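Local coordinates for formimidoylglutamase (Bacillus subtilis, PDB 3M1R), which catalyses the manganese-dependent hydrolysis of N-formimidoyl-L-glutamate to L-glutamate and formamide, a step in histidine degradation, at residues T23-L28 and E80-E85; I43-S48 and G91-H96; A76-H81 and M316-F321; H105-T110 and S133-K138; Q184-L189 and H207-H212. All blocks are in the same frame, centred on the assembly; numbering follows the deposited sequence.

Interaction 1: T23-L28 and E80-E85; sequences TKMSDL and EHVVSE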
# COMPACT_ATOMS: atom_id res chain seq x y z
N THR D 23 10.98 -22.90 -21.97
CA THR D 23 10.26 -23.90 -21.20
C THR D 23 10.21 -23.46 -19.75
O THR D 23 11.24 -23.47 -19.07
CB THR D 23 10.91 -25.28 -21.23
OG1 THR D 23 10.90 -25.78 -22.57
CG2 THR D 23 10.12 -26.21 -20.33
N LYS D 24 9.02 -23.09 -19.30
CA LYS D 24 8.79 -22.67 -17.93
C LYS D 24 8.11 -23.80 -17.19
O LYS D 24 7.62 -24.74 -17.82
CB LYS D 24 7.93 -21.41 -17.90
CG LYS D 24 8.61 -20.23 -18.59
CD LYS D 24 7.79 -18.97 -18.49
CE LYS D 24 6.41 -19.15 -19.12
NZ LYS D 24 5.52 -17.97 -18.89
N MSE D 25 8.07 -23.72 -15.86
CA MSE D 25 7.48 -24.79 -15.08
C MSE D 25 6.02 -25.00 -15.49
O MSE D 25 5.50 -26.11 -15.45
CB MSE D 25 7.60 -24.51 -13.57
CG MSE D 25 9.02 -24.67 -13.05
SE MSE D 25 9.74 -26.50 -13.28
CE MSE D 25 8.67 -27.39 -11.90
N SER D 26 5.37 -23.92 -15.91
CA SER D 26 3.98 -24.03 -16.37
C SER D 26 3.82 -25.00 -17.54
O SER D 26 2.74 -25.53 -17.75
CB SER D 26 3.45 -22.67 -16.77
OG SER D 26 4.41 -21.99 -17.55
N ASP D 27 4.88 -25.21 -18.31
CA ASP D 27 4.82 -26.10 -19.46
C ASP D 27 4.98 -27.55 -19.01
O ASP D 27 4.75 -28.46 -19.79
CB ASP D 27 5.89 -25.74 -20.49
CG ASP D 27 5.77 -24.31 -20.98
OD1 ASP D 27 4.64 -23.89 -21.33
OD2 ASP D 27 6.79 -23.60 -21.02
N LEU D 28 5.37 -27.75 -17.75
CA LEU D 28 5.73 -29.10 -17.27
C LEU D 28 4.87 -29.61 -16.12
O LEU D 28 4.99 -30.75 -15.71
CB LEU D 28 7.19 -29.12 -16.84
CG LEU D 28 8.23 -28.91 -17.93
CD1 LEU D 28 9.53 -28.53 -17.30
CD2 LEU D 28 8.39 -30.19 -18.73
N GLU D 80 20.17 -28.74 -18.42
CA GLU D 80 18.89 -29.35 -18.72
C GLU D 80 17.79 -28.91 -17.75
O GLU D 80 18.06 -28.31 -16.71
CB GLU D 80 19.01 -30.87 -18.68
CG GLU D 80 19.70 -31.38 -17.43
CD GLU D 80 19.79 -32.89 -17.39
OE1 GLU D 80 19.07 -33.55 -18.17
OE2 GLU D 80 20.58 -33.41 -16.57
N HIS D 81 16.55 -29.21 -18.11
CA HIS D 81 15.43 -28.91 -17.24
C HIS D 81 15.47 -29.75 -15.96
O HIS D 81 16.00 -30.88 -15.96
CB HIS D 81 14.13 -29.09 -18.01
CG HIS D 81 14.08 -28.30 -19.27
ND1 HIS D 81 13.40 -28.72 -20.39
CD2 HIS D 81 14.65 -27.12 -19.60
CE1 HIS D 81 13.54 -27.83 -21.35
NE2 HIS D 81 14.30 -26.84 -20.90
N VAL D 82 14.95 -29.20 -14.87
CA VAL D 82 14.97 -29.91 -13.58
C VAL D 82 13.88 -30.95 -13.49
O VAL D 82 13.92 -31.82 -12.62
CB VAL D 82 14.83 -28.95 -12.38
CG1 VAL D 82 16.06 -28.07 -12.23
CG2 VAL D 82 13.54 -28.14 -12.48
N VAL D 83 12.89 -30.85 -14.37
CA VAL D 83 11.89 -31.90 -14.52
C VAL D 83 12.10 -32.54 -15.88
O VAL D 83 12.01 -31.88 -16.92
CB VAL D 83 10.47 -31.34 -14.42
CG1 VAL D 83 9.45 -32.38 -14.84
CG2 VAL D 83 10.19 -30.87 -13.01
N SER D 84 12.41 -33.84 -15.89
CA SER D 84 12.67 -34.53 -17.15
C SER D 84 11.38 -34.81 -17.92
O SER D 84 11.30 -34.54 -19.12
CB SER D 84 13.47 -35.81 -16.91
OG SER D 84 13.00 -36.49 -15.77
N GLU D 85 10.38 -35.34 -17.23
CA GLU D 85 9.11 -35.67 -17.86
C GLU D 85 8.04 -34.61 -17.59
O GLU D 85 7.89 -33.65 -18.35
CB GLU D 85 8.63 -37.05 -17.42
CG GLU D 85 8.88 -37.38 -15.94
CD GLU D 85 9.96 -38.44 -15.75
OE1 GLU D 85 10.12 -38.94 -14.62
OE2 GLU D 85 10.63 -38.78 -16.75
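Thr23 lays its methyl over one face of the His81 imidazole, and this small bump on a flat surface sets the style of the whole contact: shape does the work, and no hydrogen bond links the two segments. The methyl CG2 of Thr23 stands 4.2 Å from the centroid of the His81 ring, 21° off its normal, a CH-pi contact displaced toward the rim. With CG2 anti to the backbone N (chi1 of OG1 -64°), Thr23 also brings CB and OG1 to the CE1-NE2 side of the ring, OG1 lying 3.6 Å from CE1 of His81. With alanine at His81 the Thr23 methyl would probably lose the flat surface it rests on, opening a gap between the 23-28 loop and the hairpin strand. Further in, the hook-shaped selenomethionine Met25, bent at both chi2 and chi3, sets its CE 4.0 Å from CG2 of Val83 and its SE 4.2 Å from CG2 of Val82. Leu28 and Val83 lie antiparallel alongside each other: CD1 of Leu28 rests 4.1 Å from CB of Val83, while its CD2 meets the backbone O of Glu85 at 3.5 Å. Leu310 and Leu313 of helix 300-318 close over Met25, and Gln198 of the second subunit packs on His81. The contact is largely apolar packing, with one CH-pi contact, joining the loop that leads into strand 29-31, outermost in this chain's arginase-fold sheet, to the end of the 74-81 hairpin.

Interaction 2: I43-S48 and G91-H96; sequences IGVPLS and GDIDIH
Gly44 and Asp92 form a parallel bridge between strands 39-45 and 87-93, their CA atoms 4.3 Å apart. Two backbone bonds hold it: Gly44 N gives a nearly straight bond to Gly91 O at 2.9 Å (178° at the hydrogen), in the carbonyl plane, and Ile93 N returns one to Gly44 O at 2.8 Å. Having no side chain, Gly44 lets the Asp92 carboxylate fold over it, OD1 lying 3.1 Å from CA of Gly44; a CB there would clash with that oxygen. Beside the bridge, Ile93 extends its CD1 to 3.5 Å from CG2 of Val45, the two side chains running together in the same direction, and the CD1 of Ile43 comes against the same isoleucine. Beyond the strands, Pro46, at the centre of an inverse gamma turn, sets its CD 3.6 Å from CG1 of Ile95. Leu47 crosses Ile95 at about a right angle, CD1 of Leu47 3.6 Å from CG2 of Ile95; its CG lies anti to the backbone N (chi1 179°), which carries the branch over to the isoleucine. In the next shell, Arg65 forms a salt bridge with OD1 of Asp92, and Gly14 N of the third subunit bonds to its OD2. A strand of that subunit pairs antiparallel with Asp92 and Ile93. The pair belongs to the parallel sheet of the alpha/beta arginase fold, here continued into the third subunit.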
# COMPACT_ATOMS: atom_id res chain seq x y z
N ILE D 43 1.85 -30.84 -3.75
CA ILE D 43 0.58 -30.89 -3.02
C ILE D 43 0.45 -29.67 -2.09
O ILE D 43 1.40 -29.31 -1.39
CB ILE D 43 0.43 -32.22 -2.23
CG1 ILE D 43 -1.00 -32.38 -1.71
CG2 ILE D 43 1.41 -32.31 -1.08
CD1 ILE D 43 -1.23 -33.71 -1.06
N GLY D 44 -0.71 -29.03 -2.12
CA GLY D 44 -0.97 -27.85 -1.29
C GLY D 44 -1.68 -28.19 0.01
O GLY D 44 -2.51 -29.11 0.07
N VAL D 45 -1.33 -27.46 1.07
CA VAL D 45 -1.96 -27.62 2.39
C VAL D 45 -2.26 -26.23 2.95
O VAL D 45 -1.48 -25.69 3.73
CB VAL D 45 -1.03 -28.35 3.37
CG1 VAL D 45 -1.73 -28.58 4.74
CG2 VAL D 45 -0.54 -29.67 2.79
N PRO D 46 -3.37 -25.63 2.52
CA PRO D 46 -3.72 -24.24 2.83
C PRO D 46 -4.31 -24.05 4.23
O PRO D 46 -5.42 -23.53 4.34
CB PRO D 46 -4.78 -23.90 1.78
CG PRO D 46 -5.15 -25.21 1.10
CD PRO D 46 -4.45 -26.31 1.80
N LEU D 47 -3.59 -24.47 5.27
CA LEU D 47 -4.04 -24.29 6.65
C LEU D 47 -3.29 -23.13 7.29
O LEU D 47 -2.06 -23.10 7.29
CB LEU D 47 -3.82 -25.57 7.46
CG LEU D 47 -4.19 -25.59 8.95
CD1 LEU D 47 -5.68 -25.66 9.15
CD2 LEU D 47 -3.55 -26.77 9.63
N SER D 48 -4.03 -22.18 7.85
CA SER D 48 -3.38 -21.08 8.54
C SER D 48 -4.16 -20.60 9.76
O SER D 48 -3.74 -19.65 10.43
CB SER D 48 -3.12 -19.90 7.58
OG SER D 48 -4.32 -19.45 6.98
N GLY D 91 -3.17 -31.50 -6.18
CA GLY D 91 -4.29 -30.73 -5.67
C GLY D 91 -3.98 -30.14 -4.31
O GLY D 91 -2.82 -30.05 -3.90
N ASP D 92 -5.03 -29.72 -3.60
CA ASP D 92 -4.91 -29.22 -2.25
C ASP D 92 -5.62 -30.17 -1.28
O ASP D 92 -6.69 -30.72 -1.60
CB ASP D 92 -5.53 -27.83 -2.13
CG ASP D 92 -4.67 -26.74 -2.76
OD1 ASP D 92 -3.45 -26.93 -2.94
OD2 ASP D 92 -5.24 -25.66 -3.06
N ILE D 93 -5.04 -30.36 -0.11
CA ILE D 93 -5.70 -31.11 0.92
C ILE D 93 -6.81 -30.27 1.46
O ILE D 93 -6.61 -29.10 1.81
CB ILE D 93 -4.76 -31.49 2.04
CG1 ILE D 93 -3.67 -32.41 1.48
CG2 ILE D 93 -5.52 -32.19 3.15
CD1 ILE D 93 -2.50 -32.59 2.39
N ASP D 94 -8.01 -30.84 1.51
CA ASP D 94 -9.17 -30.11 2.01
C ASP D 94 -8.98 -29.65 3.45
O ASP D 94 -8.58 -30.42 4.33
CB ASP D 94 -10.43 -30.97 1.89
CG ASP D 94 -11.63 -30.27 2.45
OD1 ASP D 94 -12.17 -29.38 1.76
OD2 ASP D 94 -12.04 -30.61 3.58
N ILE D 95 -9.29 -28.38 3.71
CA ILE D 95 -9.13 -27.83 5.04
C ILE D 95 -10.48 -27.42 5.60
O ILE D 95 -11.25 -26.72 4.93
CB ILE D 95 -8.18 -26.61 5.05
CG1 ILE D 95 -6.81 -26.98 4.49
CG2 ILE D 95 -8.07 -26.02 6.47
CD1 ILE D 95 -6.13 -28.12 5.22
N HIS D 96 -10.78 -27.84 6.82
CA HIS D 96 -12.04 -27.45 7.44
C HIS D 96 -12.05 -25.96 7.78
O HIS D 96 -11.15 -25.45 8.44
CB HIS D 96 -12.28 -28.25 8.71
CG HIS D 96 -13.70 -28.19 9.18
ND1 HIS D 96 -14.42 -29.32 9.49
CD2 HIS D 96 -14.54 -27.14 9.34
CE1 HIS D 96 -15.64 -28.96 9.85
NE2 HIS D 96 -15.74 -27.65 9.77

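Interaction 3: A76-H81 and M316-F321; sequences AELGEH and MKLSPF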
# COMPACT_ATOMS: atom_id res chain seq x y z
N ALA D 76 21.20 -23.90 -15.79
CA ALA D 76 22.40 -23.73 -16.60
C ALA D 76 23.51 -24.59 -16.02
O ALA D 76 24.46 -24.93 -16.72
CB ALA D 76 22.82 -22.26 -16.63
N GLU D 77 23.38 -24.94 -14.74
CA GLU D 77 24.38 -25.77 -14.08
C GLU D 77 24.14 -27.27 -14.33
O GLU D 77 24.99 -28.10 -14.04
CB GLU D 77 24.40 -25.47 -12.58
CG GLU D 77 25.54 -26.12 -11.80
CD GLU D 77 25.50 -25.79 -10.31
OE1 GLU D 77 25.72 -26.71 -9.48
OE2 GLU D 77 25.23 -24.62 -9.96
N LEU D 78 22.98 -27.59 -14.88
CA LEU D 78 22.63 -28.97 -15.22
C LEU D 78 22.67 -29.13 -16.72
O LEU D 78 22.79 -30.24 -17.23
CB LEU D 78 21.21 -29.28 -14.73
CG LEU D 78 20.97 -30.15 -13.49
CD1 LEU D 78 21.84 -29.74 -12.32
CD2 LEU D 78 19.49 -30.07 -13.14
N GLY D 79 22.57 -28.02 -17.44
CA GLY D 79 22.45 -28.07 -18.88
C GLY D 79 21.17 -28.78 -19.29
O GLY D 79 21.09 -29.36 -20.37
N GLU D 80 20.17 -28.74 -18.42
CA GLU D 80 18.89 -29.35 -18.72
C GLU D 80 17.79 -28.91 -17.75
O GLU D 80 18.06 -28.31 -16.71
CB GLU D 80 19.01 -30.87 -18.68
CG GLU D 80 19.70 -31.38 -17.43
CD GLU D 80 19.79 -32.89 -17.39
OE1 GLU D 80 19.07 -33.55 -18.17
OE2 GLU D 80 20.58 -33.41 -16.57
N HIS D 81 16.55 -29.21 -18.11
CA HIS D 81 15.43 -28.91 -17.24
C HIS D 81 15.47 -29.75 -15.96
O HIS D 81 16.00 -30.88 -15.96
CB HIS D 81 14.13 -29.09 -18.01
CG HIS D 81 14.08 -28.30 -19.27
ND1 HIS D 81 13.40 -28.72 -20.39
CD2 HIS D 81 14.65 -27.12 -19.60
CE1 HIS D 81 13.54 -27.83 -21.35
NE2 HIS D 81 14.30 -26.84 -20.90
N MSE D 316 17.53 -33.29 -6.55
CA MSE D 316 17.02 -34.62 -6.84
C MSE D 316 17.47 -35.12 -8.23
O MSE D 316 17.89 -36.27 -8.37
CB MSE D 316 15.50 -34.68 -6.70
CG MSE D 316 15.01 -34.36 -5.28
SE MSE D 316 13.10 -34.05 -5.20
CE MSE D 316 12.54 -35.92 -5.36
N LYS D 317 17.41 -34.25 -9.23
CA LYS D 317 17.84 -34.60 -10.58
C LYS D 317 19.33 -34.97 -10.59
O LYS D 317 19.77 -35.78 -11.39
CB LYS D 317 17.55 -33.48 -11.58
CG LYS D 317 17.98 -33.78 -13.01
CD LYS D 317 16.85 -33.64 -14.04
CE LYS D 317 17.30 -34.17 -15.41
NZ LYS D 317 16.35 -33.87 -16.54
N LEU D 318 20.07 -34.38 -9.68
CA LEU D 318 21.52 -34.54 -9.61
C LEU D 318 21.94 -35.78 -8.83
O LEU D 318 23.05 -36.28 -9.00
CB LEU D 318 22.10 -33.31 -8.91
CG LEU D 318 23.35 -32.68 -9.50
CD1 LEU D 318 23.59 -33.15 -10.94
CD2 LEU D 318 23.25 -31.16 -9.42
N SER D 319 21.07 -36.26 -7.95
CA SER D 319 21.45 -37.34 -7.04
C SER D 319 21.60 -38.68 -7.75
O SER D 319 20.81 -38.99 -8.64
CB SER D 319 20.45 -37.46 -5.88
OG SER D 319 19.70 -38.65 -5.96
N PRO D 320 22.61 -39.46 -7.35
CA PRO D 320 22.92 -40.81 -7.86
C PRO D 320 21.88 -41.85 -7.45
O PRO D 320 21.83 -42.93 -8.04
CB PRO D 320 24.24 -41.16 -7.16
CG PRO D 320 24.78 -39.88 -6.63
CD PRO D 320 23.59 -39.00 -6.36
N PHE D 321 21.06 -41.52 -6.46
CA PHE D 321 20.24 -42.51 -5.77
C PHE D 321 18.83 -42.66 -6.33
O PHE D 321 18.36 -43.79 -6.54
CB PHE D 321 20.19 -42.18 -4.28
CG PHE D 321 21.54 -41.95 -3.68
CD1 PHE D 321 21.98 -40.66 -3.42
CD2 PHE D 321 22.38 -43.01 -3.38
CE1 PHE D 321 23.23 -40.43 -2.86
CE2 PHE D 321 23.64 -42.79 -2.83
CZ PHE D 321 24.06 -41.50 -2.57
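The ammonium of Lys317 is gripped by two oxygens of the 76-81 segment. NZ of Lys317 donates to the backbone O of His81 at 3.1 Å, from 20° outside the carbonyl plane, and forms a salt bridge with OE1 of Glu80 at 3.2 Å, a weak hydrogen bond. The lysine starts with CG anti to its N (chi1 180°) and then bends at chi2 (125°), which sends the aliphatic chain obliquely across Glu80; CE of Lys317 lies 3.4 Å from CD of Glu80. Apolar contacts flank the charged pair: CD1 of Leu78 touches CD2 of Leu318 at 3.5 Å, and CD2 of Leu78 lies 4.0 Å from CG of Lys317. Replacing Lys317 by a methionine would probably leave the Glu80 carboxylate and the His81 carbonyl without their shared donor. One lysine near the end of helix 300-318 thus ties that helix to the 74-81 hairpin, and because the contact lies at the surface, solvent probably weakens the salt bridge.

Interaction 4: H105-T110 and S133-K138; sequences HHIFQT and SYSTIK
Ile107 and Phe108 meet Ser135 where two nearly parallel helices pack side by side, 100-117 and 133-141 of the arginase alpha/beta fold; over these segments the axes come within 8.1 Å and cross at -16°. The apolar packing is closest at Ser135. Its small side chain lets the backbones approach, the CA atoms of Phe108 and Ser135 being 4.8 Å apart, and CG2 of Ile107 presses on CB of Ser135 at 3.5 Å, a close fit for two carbons. The same CG2 touches the methyl of Thr136. Polar bonds run elsewhere: OG of Ser135 reaches to the carbonyl of His104 on the facing helix, and OG1 of Thr136 bonds to Glu287. The aromatic interactions gather on Phe108, whose CG stands anti to its N (chi1 173°), swinging the ring across the groove to Lys138. The two side chains run about perpendicular, with CE of Lys138 over the centre of one ring face, and NZ of Lys138 makes a cation-pi contact 4.4 Å from the Phe108 ring centroid, 13° off the normal. Ser135 O lies at the ring's edge, in plane. The ammonium is also held by its own helix: NZ of Lys138 donates to OH of Tyr134 at 3.2 Å.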
# COMPACT_ATOMS: atom_id res chain seq x y z
N HIS D 105 -6.38 -34.09 10.65
CA HIS D 105 -6.70 -35.46 10.24
C HIS D 105 -6.81 -35.59 8.72
O HIS D 105 -6.33 -36.56 8.13
CB HIS D 105 -7.97 -35.96 10.92
CG HIS D 105 -7.79 -36.25 12.38
ND1 HIS D 105 -8.41 -35.52 13.36
CD2 HIS D 105 -7.04 -37.18 13.01
CE1 HIS D 105 -8.06 -35.99 14.55
NE2 HIS D 105 -7.24 -37.00 14.36
N HIS D 106 -7.43 -34.60 8.08
CA HIS D 106 -7.45 -34.57 6.62
C HIS D 106 -6.03 -34.74 6.10
O HIS D 106 -5.77 -35.58 5.23
CB HIS D 106 -8.01 -33.25 6.12
CG HIS D 106 -9.47 -33.07 6.37
ND1 HIS D 106 -10.25 -34.06 6.94
CD2 HIS D 106 -10.29 -32.03 6.14
CE1 HIS D 106 -11.49 -33.63 7.05
NE2 HIS D 106 -11.55 -32.40 6.57
N ILE D 107 -5.11 -33.95 6.65
CA ILE D 107 -3.73 -33.95 6.20
C ILE D 107 -3.07 -35.30 6.41
O ILE D 107 -2.47 -35.85 5.49
CB ILE D 107 -2.90 -32.87 6.91
CG1 ILE D 107 -3.55 -31.49 6.68
CG2 ILE D 107 -1.46 -32.92 6.44
CD1 ILE D 107 -2.92 -30.34 7.47
N PHE D 108 -3.18 -35.85 7.62
CA PHE D 108 -2.55 -37.12 7.89
C PHE D 108 -3.10 -38.24 7.02
O PHE D 108 -2.36 -39.07 6.53
CB PHE D 108 -2.64 -37.52 9.36
CG PHE D 108 -2.12 -38.90 9.62
CD1 PHE D 108 -2.98 -39.92 10.02
CD2 PHE D 108 -0.79 -39.20 9.40
CE1 PHE D 108 -2.50 -41.20 10.24
CE2 PHE D 108 -0.30 -40.48 9.61
CZ PHE D 108 -1.16 -41.49 10.02
N GLN D 109 -4.42 -38.25 6.83
CA GLN D 109 -5.06 -39.37 6.12
C GLN D 109 -4.75 -39.35 4.64
O GLN D 109 -4.54 -40.41 4.04
CB GLN D 109 -6.57 -39.30 6.26
CG GLN D 109 -7.14 -39.96 7.48
CD GLN D 109 -8.65 -39.87 7.48
OE1 GLN D 109 -9.24 -39.17 8.31
NE2 GLN D 109 -9.28 -40.56 6.54
N THR D 110 -4.77 -38.16 4.06
CA THR D 110 -4.56 -38.01 2.64
C THR D 110 -3.13 -38.37 2.34
O THR D 110 -2.84 -39.16 1.44
CB THR D 110 -4.84 -36.57 2.19
OG1 THR D 110 -6.22 -36.27 2.43
CG2 THR D 110 -4.54 -36.39 0.71
N SER D 133 3.33 -29.51 10.00
CA SER D 133 4.49 -30.40 10.07
C SER D 133 4.26 -31.62 10.94
O SER D 133 4.92 -32.66 10.78
CB SER D 133 5.74 -29.65 10.53
OG SER D 133 6.09 -28.65 9.60
N TYR D 134 3.31 -31.52 11.86
CA TYR D 134 2.98 -32.68 12.65
C TYR D 134 2.35 -33.75 11.77
O TYR D 134 2.81 -34.89 11.75
CB TYR D 134 2.03 -32.35 13.79
CG TYR D 134 1.44 -33.58 14.41
CD1 TYR D 134 2.12 -34.26 15.42
CD2 TYR D 134 0.20 -34.06 14.01
CE1 TYR D 134 1.58 -35.39 16.01
CE2 TYR D 134 -0.35 -35.20 14.60
CZ TYR D 134 0.35 -35.86 15.59
OH TYR D 134 -0.18 -36.98 16.17
N SER D 135 1.30 -33.39 11.04
CA SER D 135 0.59 -34.38 10.22
C SER D 135 1.42 -34.92 9.04
O SER D 135 1.34 -36.10 8.71
CB SER D 135 -0.76 -33.83 9.73
OG SER D 135 -1.63 -33.57 10.82
N THR D 136 2.21 -34.07 8.40
CA THR D 136 2.96 -34.51 7.22
C THR D 136 4.04 -35.51 7.60
O THR D 136 4.10 -36.61 7.07
CB THR D 136 3.59 -33.32 6.49
OG1 THR D 136 4.22 -32.48 7.45
CG2 THR D 136 2.53 -32.54 5.77
N ILE D 137 4.89 -35.12 8.55
CA ILE D 137 5.94 -35.98 9.08
C ILE D 137 5.43 -37.30 9.65
O ILE D 137 5.98 -38.36 9.38
CB ILE D 137 6.79 -35.23 10.11
CG1 ILE D 137 7.55 -34.11 9.41
CG2 ILE D 137 7.75 -36.17 10.78
CD1 ILE D 137 8.31 -33.20 10.34
N LYS D 138 4.36 -37.24 10.44
CA LYS D 138 3.77 -38.46 10.96
C LYS D 138 3.41 -39.44 9.84
O LYS D 138 3.55 -40.65 9.99
CB LYS D 138 2.54 -38.12 11.79
CG LYS D 138 1.78 -39.30 12.40
CD LYS D 138 0.75 -38.75 13.40
CE LYS D 138 -0.52 -39.59 13.45
NZ LYS D 138 -1.67 -38.76 13.95

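Interaction 5: Q184-L189 and H207-H212; sequences QHLIQL and HNVNIH
The Asn210 carboxamide uses ND2 to reach the 3-10 turn before the neighbouring strand and that strand's first residue, and the His212 ring has Gln188 O at its edge, in plane. ND2 of Asn210 donates to Gln184 O at 2.9 Å; the acceptor lies close to the amide plane, the donor 61° above the carbonyl plane. A second, weak bond from the same ND2 goes to Leu186 O, which also accepts from Asn210 N at 3.1 Å. The parallel register continues with Gln188 N to Asn210 O and His212 N to Gln188 O. On the face of Gln188 and Ile211, CG of Gln188 packs 3.6 Å from CG1 of Val209, while its amide bonds to His156 and Gln151. That side chain lies about 6 Å from those of Asp153 and Asp157, calcium ligands here. On the opposite face, CD2 of Leu189 lies 4.0 Å from CB of His212. The pair closes a beta-alpha-beta crossover through helix 198-206; strand 147-152 lies beyond 186-191, and helix 222-234 packs against Ile187 and His212.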
# COMPACT_ATOMS: atom_id res chain seq x y z
N GLN D 184 17.15 -37.05 18.61
CA GLN D 184 18.49 -37.00 18.04
C GLN D 184 18.50 -37.17 16.52
O GLN D 184 19.56 -37.08 15.90
CB GLN D 184 19.41 -38.02 18.70
CG GLN D 184 19.17 -39.45 18.26
CD GLN D 184 18.25 -40.20 19.19
OE1 GLN D 184 17.41 -39.60 19.87
NE2 GLN D 184 18.42 -41.52 19.25
N HIS D 185 17.34 -37.42 15.93
CA HIS D 185 17.22 -37.51 14.47
C HIS D 185 16.68 -36.22 13.90
O HIS D 185 16.33 -36.16 12.72
CB HIS D 185 16.29 -38.64 14.07
CG HIS D 185 16.69 -39.96 14.64
ND1 HIS D 185 15.78 -40.97 14.87
CD2 HIS D 185 17.89 -40.44 15.03
CE1 HIS D 185 16.41 -42.02 15.37
NE2 HIS D 185 17.69 -41.72 15.48
N LEU D 186 16.59 -35.20 14.74
CA LEU D 186 16.06 -33.89 14.37
C LEU D 186 17.24 -32.95 14.32
O LEU D 186 17.95 -32.80 15.32
CB LEU D 186 15.08 -33.40 15.45
CG LEU D 186 13.89 -32.51 15.08
CD1 LEU D 186 13.51 -31.61 16.24
CD2 LEU D 186 14.16 -31.68 13.85
N ILE D 187 17.47 -32.35 13.16
CA ILE D 187 18.49 -31.31 13.03
C ILE D 187 17.83 -29.94 12.79
O ILE D 187 17.23 -29.70 11.74
CB ILE D 187 19.45 -31.65 11.87
CG1 ILE D 187 20.17 -32.96 12.16
CG2 ILE D 187 20.48 -30.57 11.70
CD1 ILE D 187 20.80 -33.52 10.94
N GLN D 188 17.95 -29.06 13.78
CA GLN D 188 17.37 -27.72 13.67
C GLN D 188 18.45 -26.77 13.21
O GLN D 188 19.47 -26.63 13.87
CB GLN D 188 16.78 -27.24 15.00
CG GLN D 188 15.72 -28.16 15.57
CD GLN D 188 15.02 -27.56 16.79
OE1 GLN D 188 15.67 -27.02 17.70
NE2 GLN D 188 13.70 -27.67 16.83
N LEU D 189 18.22 -26.11 12.08
CA LEU D 189 19.23 -25.25 11.49
C LEU D 189 18.70 -23.82 11.46
O LEU D 189 17.63 -23.57 10.92
CB LEU D 189 19.56 -25.71 10.06
CG LEU D 189 20.18 -27.11 9.88
CD1 LEU D 189 20.12 -27.55 8.41
CD2 LEU D 189 21.62 -27.15 10.38
N HIS D 207 15.55 -33.72 25.03
CA HIS D 207 15.18 -34.69 24.01
C HIS D 207 16.31 -34.96 23.03
O HIS D 207 16.12 -35.69 22.06
CB HIS D 207 13.94 -34.20 23.26
CG HIS D 207 12.65 -34.70 23.83
ND1 HIS D 207 12.05 -34.12 24.93
CD2 HIS D 207 11.85 -35.72 23.46
CE1 HIS D 207 10.94 -34.77 25.22
NE2 HIS D 207 10.79 -35.75 24.34
N ASN D 208 17.48 -34.36 23.27
CA ASN D 208 18.65 -34.56 22.43
C ASN D 208 18.47 -34.11 20.98
O ASN D 208 18.88 -34.81 20.04
CB ASN D 208 19.12 -36.02 22.45
CG ASN D 208 19.54 -36.46 23.83
OD1 ASN D 208 20.51 -35.95 24.39
ND2 ASN D 208 18.80 -37.41 24.40
N VAL D 209 17.85 -32.95 20.81
CA VAL D 209 17.73 -32.36 19.48
C VAL D 209 19.08 -31.75 19.10
O VAL D 209 19.79 -31.18 19.94
CB VAL D 209 16.56 -31.34 19.41
CG1 VAL D 209 16.61 -30.49 18.12
CG2 VAL D 209 15.24 -32.07 19.52
N ASN D 210 19.44 -31.88 17.83
CA ASN D 210 20.65 -31.28 17.31
C ASN D 210 20.40 -29.83 16.93
O ASN D 210 19.80 -29.54 15.89
CB ASN D 210 21.15 -32.05 16.09
CG ASN D 210 21.36 -33.51 16.38
OD1 ASN D 210 22.21 -33.88 17.20
ND2 ASN D 210 20.59 -34.36 15.72
N ILE D 211 20.88 -28.93 17.77
CA ILE D 211 20.60 -27.52 17.58
C ILE D 211 21.80 -26.77 16.99
O ILE D 211 22.89 -26.80 17.53
CB ILE D 211 20.18 -26.86 18.89
CG1 ILE D 211 19.02 -27.65 19.49
CG2 ILE D 211 19.79 -25.39 18.66
CD1 ILE D 211 18.92 -27.53 21.00
N HIS D 212 21.57 -26.10 15.87
CA HIS D 212 22.60 -25.27 15.25
C HIS D 212 22.13 -23.83 15.10
O HIS D 212 21.34 -23.51 14.20
CB HIS D 212 23.00 -25.88 13.90
CG HIS D 212 23.50 -27.28 14.02
ND1 HIS D 212 24.84 -27.60 14.01
CD2 HIS D 212 22.84 -28.44 14.23
CE1 HIS D 212 24.98 -28.90 14.18
NE2 HIS D 212 23.78 -29.44 14.32

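Overall arrangement
The five contacts fall into two touching pairs and one separate strand pairing. Interactions 1 and 3 share Glu80 and His81 and have centres 12 Å apart; both touch the second subunit. Interactions 2 and 4 also adjoin, with centres 11 Å apart, Val45 CG1 meeting Ile107 CD1 at 3.5 Å, and both reach the third subunit. Interaction 5 belongs to the same sheet as interaction 2, but their centres are 28 Å apart, toward its two ends. It comes nearest to the metals: the side chain of Gln188 is about 8 Å from a bound calcium ion, against about 13 Å for Leu47 of interaction 2 and Thr136 of interaction 4. Interactions 1 and 3 lie away from the site.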